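Local coordinates for protein glypican-1 (Homo sapiens, PDB 4YWT) that carries heparan sulfate chains at the cell surface, binds collagen through them and takes part in Schwann cell myelination, at residues A[73-85]-A[241-254]. The protein carries 3 engineered substitutions. Numbering follows the deposited sequence.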
ATOM      1  N   GLU A  73     -20.189  21.456 -27.799  1.00 58.59           N
ATOM      2  CA  GLU A  73     -18.840  20.904 -27.755  1.00 62.43           C
ATOM      3  C   GLU A  73     -18.203  21.127 -26.387  1.00 61.15           C
ATOM      4  O   GLU A  73     -17.637  20.202 -25.796  1.00 66.37           O
ATOM      5  CB  GLU A  73     -17.969  21.524 -28.852  1.00 56.47           C
ATOM      6  CG  GLU A  73     -16.815  20.640 -29.307  1.00 54.47           C
ATOM      7  CD  GLU A  73     -15.795  21.392 -30.143  1.00 54.61           C
ATOM      8  OE1 GLU A  73     -15.724  22.633 -30.023  1.00 64.79           O
ATOM      9  OE2 GLU A  73     -15.067  20.743 -30.923  1.00 53.58           O
ATOM     10  N   GLU A  74     -18.308  22.355 -25.886  1.00 61.99           N
ATOM     11  CA  GLU A  74     -17.768  22.697 -24.574  1.00 63.40           C
ATOM     12  C   GLU A  74     -18.418  21.867 -23.467  1.00 62.00           C
ATOM     13  O   GLU A  74     -17.726  21.280 -22.627  1.00 61.71           O
ATOM     14  CB  GLU A  74     -17.953  24.189 -24.291  1.00 70.64           C
ATOM     15  CG  GLU A  74     -17.051  25.094 -25.117  1.00 76.27           C
ATOM     16  CD  GLU A  74     -17.307  26.567 -24.859  1.00 85.13           C
ATOM     17  OE1 GLU A  74     -18.358  26.896 -24.271  1.00 88.89           O
ATOM     18  OE2 GLU A  74     -16.454  27.396 -25.242  1.00 85.49           O
ATOM     19  N   ASN A  75     -19.749  21.820 -23.477  1.00 61.79           N
ATOM     20  CA  ASN A  75     -20.503  21.054 -22.489  1.00 61.68           C
ATOM     21  C   ASN A  75     -20.113  19.578 -22.470  1.00 63.07           C
ATOM     22  O   ASN A  75     -19.878  19.001 -21.406  1.00 61.11           O
ATOM     23  CB  ASN A  75     -22.005  21.188 -22.749  1.00 63.63           C
ATOM     24  CG  ASN A  75     -22.566  22.510 -22.258  1.00 67.79           C
ATOM     25  OD1 ASN A  75     -22.074  23.084 -21.287  1.00 72.74           O
ATOM     26  ND2 ASN A  75     -23.606  22.997 -22.925  1.00 68.31           N
ATOM     27  N   LEU A  76     -20.042  18.974 -23.652  1.00 62.56           N
ATOM     28  CA  LEU A  76     -19.668  17.570 -23.770  1.00 61.05           C
ATOM     29  C   LEU A  76     -18.225  17.339 -23.326  1.00 57.41           C
ATOM     30  O   LEU A  76     -17.905  16.297 -22.748  1.00 56.07           O
ATOM     31  CB  LEU A  76     -19.868  17.082 -25.206  1.00 57.23           C
ATOM     32  CG  LEU A  76     -21.325  16.935 -25.649  1.00 58.18           C
ATOM     33  CD1 LEU A  76     -21.406  16.565 -27.122  1.00 55.16           C
ATOM     34  CD2 LEU A  76     -22.044  15.901 -24.795  1.00 54.61           C
ATOM     35  N   ALA A  77     -17.359  18.313 -23.596  1.00 58.72           N
ATOM     36  CA  ALA A  77     -15.973  18.249 -23.139  1.00 56.78           C
ATOM     37  C   ALA A  77     -15.915  18.197 -21.613  1.00 60.54           C
ATOM     38  O   ALA A  77     -15.302  17.290 -21.030  1.00 57.35           O
ATOM     39  CB  ALA A  77     -15.184  19.437 -23.664  1.00 59.55           C
ATOM     40  N   ASN A  78     -16.560  19.175 -20.978  1.00 61.05           N
ATOM     41  CA  ASN A  78     -16.689  19.209 -19.524  1.00 59.99           C
ATOM     42  C   ASN A  78     -17.218  17.888 -18.976  1.00 62.80           C
ATOM     43  O   ASN A  78     -16.699  17.352 -17.989  1.00 61.09           O
ATOM     44  CB  ASN A  78     -17.614  20.352 -19.096  1.00 65.95           C
ATOM     45  CG  ASN A  78     -16.853  21.568 -18.606  1.00 67.22           C
ATOM     46  OD1 ASN A  78     -16.263  22.307 -19.394  1.00 68.61           O
ATOM     47  ND2 ASN A  78     -16.874  21.789 -17.295  1.00 66.94           N
ATOM     48  N   ARG A  79     -18.247  17.365 -19.637  1.00 61.73           N
ATOM     49  CA  ARG A  79     -18.869  16.113 -19.230  1.00 63.56           C
ATOM     50  C   ARG A  79     -17.879  14.952 -19.243  1.00 58.66           C
ATOM     51  O   ARG A  79     -17.688  14.284 -18.227  1.00 56.49           O
ATOM     52  CB  ARG A  79     -20.059  15.786 -20.130  1.00 70.13           C
ATOM     53  CG  ARG A  79     -20.783  14.516 -19.728  1.00 74.17           C
ATOM     54  CD  ARG A  79     -21.237  14.604 -18.281  1.00 79.38           C
ATOM     55  NE  ARG A  79     -22.097  15.761 -18.056  1.00 86.34           N
ATOM     56  CZ  ARG A  79     -23.410  15.757 -18.252  1.00 93.34           C
ATOM     57  NH1 ARG A  79     -24.011  14.650 -18.664  1.00 93.61           N
ATOM     58  NH2 ARG A  79     -24.123  16.852 -18.027  1.00 96.17           N
ATOM     59  N   SER A  80     -17.254  14.719 -20.393  1.00 57.28           N
ATOM     60  CA  SER A  80     -16.307  13.616 -20.540  1.00 53.91           C
ATOM     61  C   SER A  80     -15.139  13.736 -19.560  1.00 49.46           C
ATOM     62  O   SER A  80     -14.701  12.738 -18.970  1.00 47.40           O
ATOM     63  CB  SER A  80     -15.786  13.553 -21.979  1.00 47.68           C
ATOM     64  OG  SER A  80     -15.279  14.807 -22.395  1.00 46.22           O
ATOM     65  N   HIS A  81     -14.647  14.960 -19.382  1.00 50.54           N
ATOM     66  CA  HIS A  81     -13.569  15.219 -18.431  1.00 45.99           C
ATOM     67  C   HIS A  81     -13.974  14.824 -17.008  1.00 48.40           C
ATOM     68  O   HIS A  81     -13.267  14.059 -16.330  1.00 45.25           O
ATOM     69  CB  HIS A  81     -13.165  16.693 -18.476  1.00 48.01           C
ATOM     70  CG  HIS A  81     -12.137  17.072 -17.456  1.00 58.06           C
ATOM     71  ND1 HIS A  81     -12.469  17.533 -16.201  1.00 59.09           N
ATOM     72  CD2 HIS A  81     -10.784  17.057 -17.506  1.00 60.38           C
ATOM     73  CE1 HIS A  81     -11.365  17.788 -15.523  1.00 60.69           C
ATOM     74  NE2 HIS A  81     -10.329  17.507 -16.291  1.00 60.97           N
ATOM     75  N   ALA A  82     -15.119  15.342 -16.570  1.00 47.10           N
ATOM     76  CA  ALA A  82     -15.651  15.030 -15.248  1.00 49.88           C
ATOM     77  C   ALA A  82     -15.838  13.525 -15.065  1.00 52.34           C
ATOM     78  O   ALA A  82     -15.579  12.981 -13.988  1.00 52.36           O
ATOM     79  CB  ALA A  82     -16.967  15.757 -15.023  1.00 51.40           C
ATOM     80  N   GLU A  83     -16.280  12.861 -16.128  1.00 49.36           N
ATOM     81  CA  GLU A  83     -16.501  11.419 -16.100  1.00 46.91           C
ATOM     82  C   GLU A  83     -15.189  10.660 -15.891  1.00 49.12           C
ATOM     83  O   GLU A  83     -15.111   9.752 -15.049  1.00 54.06           O
ATOM     84  CB  GLU A  83     -17.194  10.969 -17.390  1.00 47.47           C
ATOM     85  CG  GLU A  83     -18.663  11.378 -17.461  1.00 51.15           C
ATOM     86  CD  GLU A  83     -19.243  11.287 -18.862  1.00 58.67           C
ATOM     87  OE1 GLU A  83     -18.462  11.223 -19.835  1.00 57.87           O
ATOM     88  OE2 GLU A  83     -20.485  11.282 -18.991  1.00 57.04           O
ATOM     89  N   LEU A  84     -14.159  11.038 -16.647  1.00 42.82           N
ATOM     90  CA  LEU A  84     -12.838  10.437 -16.467  1.00 43.48           C
ATOM     91  C   LEU A  84     -12.329  10.654 -15.041  1.00 44.30           C
ATOM     92  O   LEU A  84     -11.782   9.731 -14.420  1.00 41.53           O
ATOM     93  CB  LEU A  84     -11.836  11.006 -17.476  1.00 43.11           C
ATOM     94  CG  LEU A  84     -10.396  10.514 -17.308  1.00 45.49           C
ATOM     95  CD1 LEU A  84     -10.325   8.997 -17.374  1.00 46.67           C
ATOM     96  CD2 LEU A  84      -9.485  11.133 -18.353  1.00 47.62           C
ATOM     97  N   GLU A  85     -12.517  11.869 -14.526  1.00 48.93           N
ATOM     98  CA  GLU A  85     -12.152  12.169 -13.142  1.00 43.67           C
ATOM     99  C   GLU A  85     -12.842  11.223 -12.159  1.00 52.49           C
ATOM    100  O   GLU A  85     -12.200  10.654 -11.264  1.00 57.78           O
ATOM    101  CB  GLU A  85     -12.498  13.618 -12.793  1.00 47.37           C
ATOM    102  CG  GLU A  85     -11.452  14.632 -13.221  1.00 56.10           C
ATOM    103  CD  GLU A  85     -11.713  16.012 -12.648  1.00 68.34           C
ATOM    104  OE1 GLU A  85     -12.825  16.238 -12.122  1.00 71.52           O
ATOM    105  OE2 GLU A  85     -10.805  16.866 -12.713  1.00 70.86           O
ATOM    106  N   LEU A 241      -6.162  16.405 -14.116  1.00 56.26           N
ATOM    107  CA  LEU A 241      -5.995  16.131 -15.538  1.00 55.10           C
ATOM    108  C   LEU A 241      -5.692  17.424 -16.288  1.00 53.62           C
ATOM    109  O   LEU A 241      -6.237  18.479 -15.965  1.00 53.78           O
ATOM    110  CB  LEU A 241      -7.247  15.464 -16.110  1.00 55.52           C
ATOM    111  CG  LEU A 241      -7.600  14.083 -15.557  1.00 57.91           C
ATOM    112  CD1 LEU A 241      -9.055  13.749 -15.839  1.00 54.61           C
ATOM    113  CD2 LEU A 241      -6.683  13.023 -16.146  1.00 57.38           C
ATOM    114  N   GLY A 242      -4.821  17.340 -17.288  1.00 53.99           N
ATOM    115  CA  GLY A 242      -4.426  18.510 -18.049  1.00 53.82           C
ATOM    116  C   GLY A 242      -5.419  18.893 -19.132  1.00 55.19           C
ATOM    117  O   GLY A 242      -6.349  18.140 -19.419  1.00 55.96           O
ATOM    118  N   PRO A 243      -5.227  20.076 -19.735  1.00 54.39           N
ATOM    119  CA  PRO A 243      -6.065  20.565 -20.837  1.00 53.26           C
ATOM    120  C   PRO A 243      -5.944  19.676 -22.070  1.00 51.40           C
ATOM    121  O   PRO A 243      -6.946  19.382 -22.731  1.00 53.48           O
ATOM    122  CB  PRO A 243      -5.504  21.965 -21.115  1.00 53.95           C
ATOM    123  CG  PRO A 243      -4.758  22.340 -19.874  1.00 55.86           C
ATOM    124  CD  PRO A 243      -4.200  21.058 -19.349  1.00 53.62           C
ATOM    125  N   GLU A 244      -4.717  19.262 -22.367  1.00 47.20           N
ATOM    126  CA  GLU A 244      -4.440  18.346 -23.466  1.00 50.94           C
ATOM    127  C   GLU A 244      -5.233  17.057 -23.293  1.00 47.81           C
ATOM    128  O   GLU A 244      -5.876  16.570 -24.227  1.00 53.82           O
ATOM    129  CB  GLU A 244      -2.943  18.042 -23.537  1.00 55.33           C
ATOM    130  CG  GLU A 244      -2.084  19.253 -23.857  1.00 67.11           C
ATOM    131  CD  GLU A 244      -2.442  19.881 -25.186  1.00 83.22           C
ATOM    132  OE1 GLU A 244      -2.698  19.124 -26.146  1.00 86.69           O
ATOM    133  OE2 GLU A 244      -2.477  21.127 -25.271  1.00 87.20           O
ATOM    134  N   CYS A 245      -5.181  16.519 -22.079  1.00 45.27           N
ATOM    135  CA  CYS A 245      -5.923  15.316 -21.737  1.00 45.29           C
ATOM    136  C   CYS A 245      -7.417  15.542 -21.903  1.00 40.65           C
ATOM    137  O   CYS A 245      -8.125  14.677 -22.404  1.00 39.25           O
ATOM    138  CB  CYS A 245      -5.611  14.874 -20.306  1.00 44.59           C
ATOM    139  SG  CYS A 245      -6.391  13.314 -19.826  1.00 72.16           S
ATOM    140  N   SER A 246      -7.890  16.713 -21.484  1.00 40.55           N
ATOM    141  CA  SER A 246      -9.304  17.053 -21.594  1.00 54.47           C
ATOM    142  C   SER A 246      -9.768  17.038 -23.051  1.00 50.38           C
ATOM    143  O   SER A 246     -10.785  16.420 -23.384  1.00 50.15           O
ATOM    144  CB  SER A 246      -9.571  18.423 -20.966  1.00 52.37           C
ATOM    145  OG  SER A 246     -10.960  18.653 -20.815  1.00 59.04           O
ATOM    146  N   ARG A 247      -9.013  17.711 -23.917  1.00 46.46           N
ATOM    147  CA  ARG A 247      -9.337  17.751 -25.340  1.00 52.27           C
ATOM    148  C   ARG A 247      -9.275  16.364 -25.972  1.00 51.63           C
ATOM    149  O   ARG A 247     -10.136  15.999 -26.775  1.00 46.27           O
ATOM    150  CB  ARG A 247      -8.394  18.695 -26.086  1.00 58.61           C
ATOM    151  CG  ARG A 247      -8.560  20.164 -25.739  1.00 67.55           C
ATOM    152  CD  ARG A 247      -7.655  21.042 -26.595  1.00 72.52           C
ATOM    153  NE  ARG A 247      -6.269  20.580 -26.594  1.00 77.28           N
ATOM    154  CZ  ARG A 247      -5.694  19.937 -27.606  1.00 80.82           C
ATOM    155  NH1 ARG A 247      -6.389  19.672 -28.703  1.00 81.06           N
ATOM    156  NH2 ARG A 247      -4.430  19.552 -27.521  1.00 80.98           N
ATOM    157  N   ALA A 248      -8.250  15.596 -25.611  1.00 44.20           N
ATOM    158  CA  ALA A 248      -8.077  14.255 -26.163  1.00 45.92           C
ATOM    159  C   ALA A 248      -9.206  13.320 -25.737  1.00 43.56           C
ATOM    160  O   ALA A 248      -9.607  12.431 -26.489  1.00 42.29           O
ATOM    161  CB  ALA A 248      -6.736  13.685 -25.750  1.00 39.14           C
ATOM    162  N   VAL A 249      -9.712  13.527 -24.525  1.00 43.15           N
ATOM    163  CA  VAL A 249     -10.807  12.722 -23.998  1.00 40.18           C
ATOM    164  C   VAL A 249     -12.117  13.123 -24.662  1.00 49.42           C
ATOM    165  O   VAL A 249     -12.940  12.267 -24.990  1.00 48.78           O
ATOM    166  CB  VAL A 249     -10.923  12.860 -22.464  1.00 48.97           C
ATOM    167  CG1 VAL A 249     -12.261  12.334 -21.969  1.00 50.19           C
ATOM    168  CG2 VAL A 249      -9.781  12.123 -21.787  1.00 38.20           C
ATOM    169  N   MET A 250     -12.305  14.424 -24.871  1.00 50.56           N
ATOM    170  CA  MET A 250     -13.464  14.901 -25.616  1.00 44.53           C
ATOM    171  C   MET A 250     -13.475  14.299 -27.017  1.00 44.68           C
ATOM    172  O   MET A 250     -14.512  13.847 -27.502  1.00 45.51           O
ATOM    173  CB  MET A 250     -13.475  16.428 -25.701  1.00 47.12           C
ATOM    174  CG  MET A 250     -14.482  16.975 -26.703  1.00 50.09           C
ATOM    175  SD  MET A 250     -16.150  16.353 -26.412  1.00 54.07           S
ATOM    176  CE  MET A 250     -16.974  16.854 -27.921  1.00 54.22           C
ATOM    177  N   LYS A 251     -12.310  14.288 -27.657  1.00 44.00           N
ATOM    178  CA  LYS A 251     -12.168  13.696 -28.980  1.00 50.15           C
ATOM    179  C   LYS A 251     -12.454  12.200 -28.936  1.00 46.94           C
ATOM    180  O   LYS A 251     -13.066  11.641 -29.846  1.00 50.30           O
ATOM    181  CB  LYS A 251     -10.765  13.952 -29.533  1.00 49.03           C
ATOM    182  CG  LYS A 251     -10.552  13.463 -30.957  1.00 54.39           C
ATOM    183  CD  LYS A 251      -9.458  14.258 -31.653  1.00 53.13           C
ATOM    184  CE  LYS A 251      -9.317  13.853 -33.113  1.00 57.07           C
ATOM    185  NZ  LYS A 251      -8.747  12.486 -33.265  1.00 58.52           N
ATOM    186  N   LEU A 252     -12.012  11.562 -27.858  1.00 42.11           N
ATOM    187  CA  LEU A 252     -12.184  10.128 -27.675  1.00 41.40           C
ATOM    188  C   LEU A 252     -13.646   9.715 -27.531  1.00 42.36           C
ATOM    189  O   LEU A 252     -14.086   8.738 -28.137  1.00 42.64           O
ATOM    190  CB  LEU A 252     -11.403   9.661 -26.444  1.00 39.96           C
ATOM    191  CG  LEU A 252     -11.572   8.190 -26.058  1.00 39.27           C
ATOM    192  CD1 LEU A 252     -10.905   7.296 -27.088  1.00 38.96           C
ATOM    193  CD2 LEU A 252     -11.021   7.922 -24.663  1.00 38.55           C
ATOM    194  N   VAL A 253     -14.397  10.465 -26.731  1.00 43.02           N
ATOM    195  CA  VAL A 253     -15.724  10.032 -26.312  1.00 56.52           C
ATOM    196  C   VAL A 253     -16.868  10.603 -27.152  1.00 60.36           C
ATOM    197  O   VAL A 253     -17.655   9.848 -27.724  1.00 63.54           O
ATOM    198  CB  VAL A 253     -15.979  10.402 -24.836  1.00 52.14           C
ATOM    199  CG1 VAL A 253     -17.348   9.913 -24.395  1.00 54.48           C
ATOM    200  CG2 VAL A 253     -14.892   9.817 -23.947  1.00 49.41           C
ATOM    201  N   TYR A 254     -16.960  11.926 -27.228  1.00 53.75           N
ATOM    202  CA  TYR A 254     -18.154  12.564 -27.774  1.00 53.70           C
ATOM    203  C   TYR A 254     -17.981  13.173 -29.162  1.00 57.68           C
ATOM    204  O   TYR A 254     -18.929  13.726 -29.717  1.00 57.86           O
ATOM    205  CB  TYR A 254     -18.648  13.638 -26.805  1.00 52.89           C
ATOM    206  CG  TYR A 254     -19.156  13.067 -25.503  1.00 53.63           C
ATOM    207  CD1 TYR A 254     -20.082  12.032 -25.495  1.00 56.57           C
ATOM    208  CD2 TYR A 254     -18.695  13.545 -24.285  1.00 50.11           C
ATOM    209  CE1 TYR A 254     -20.546  11.498 -24.309  1.00 54.79           C
ATOM    210  CE2 TYR A 254     -19.153  13.018 -23.093  1.00 49.66           C
ATOM    211  CZ  TYR A 254     -20.077  11.994 -23.110  1.00 52.24           C
ATOM    212  OH  TYR A 254     -20.535  11.466 -21.925  1.00 56.54           O
TER
HETATM  213  O   HOH W   1      -8.632  18.029 -13.534  1.00 60.67           O
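The Y254 ring lies against L76, whose CD2 rests over one face, 4.2 Å from the ring centroid in a CH-pi contact, while the ring's own neighbour V253 places CG1 over the opposite face. S80 CB approaches the ring more obliquely, 3.6 Å from Y254 CE2. With both faces covered, the phenol meets the E83 side chain coming from the opposite direction, and Y254 OH gives a weak hydrogen bond of 2.9 Å to E83 OE2, with the carboxylate and ring planes 48° apart. K41 NZ also hydrogen-bonds this hydroxyl and forms a long, weak ion pair with E83, which may favour the ionised carboxylate. M250 acts as a knob in a hole formed by E73, L76, A77 and S80. Its chain bends at chi2 (54°), bringing SD to 3.6 Å from A77 N and the methyl alongside L76 CB. One turn after S80, L84 CD2 wedges between V249 CG2 (3.6 Å) and L241 CD1 (3.7 Å). At the margin a water lies in the plane of the H81 ring; it donates to E85 OE2 and weakly accepts from H81 NE2 and L241 N. Helix 243-253 crosses the 73-85 part of helix 70-129 at 104°, the axes approaching to 8.5 Å, near one end of the elongated, largely helical glypican core. Helix 268-278 packs on L84 and V249, and is tied to helix 243-253 by the C245–C278 disulfide.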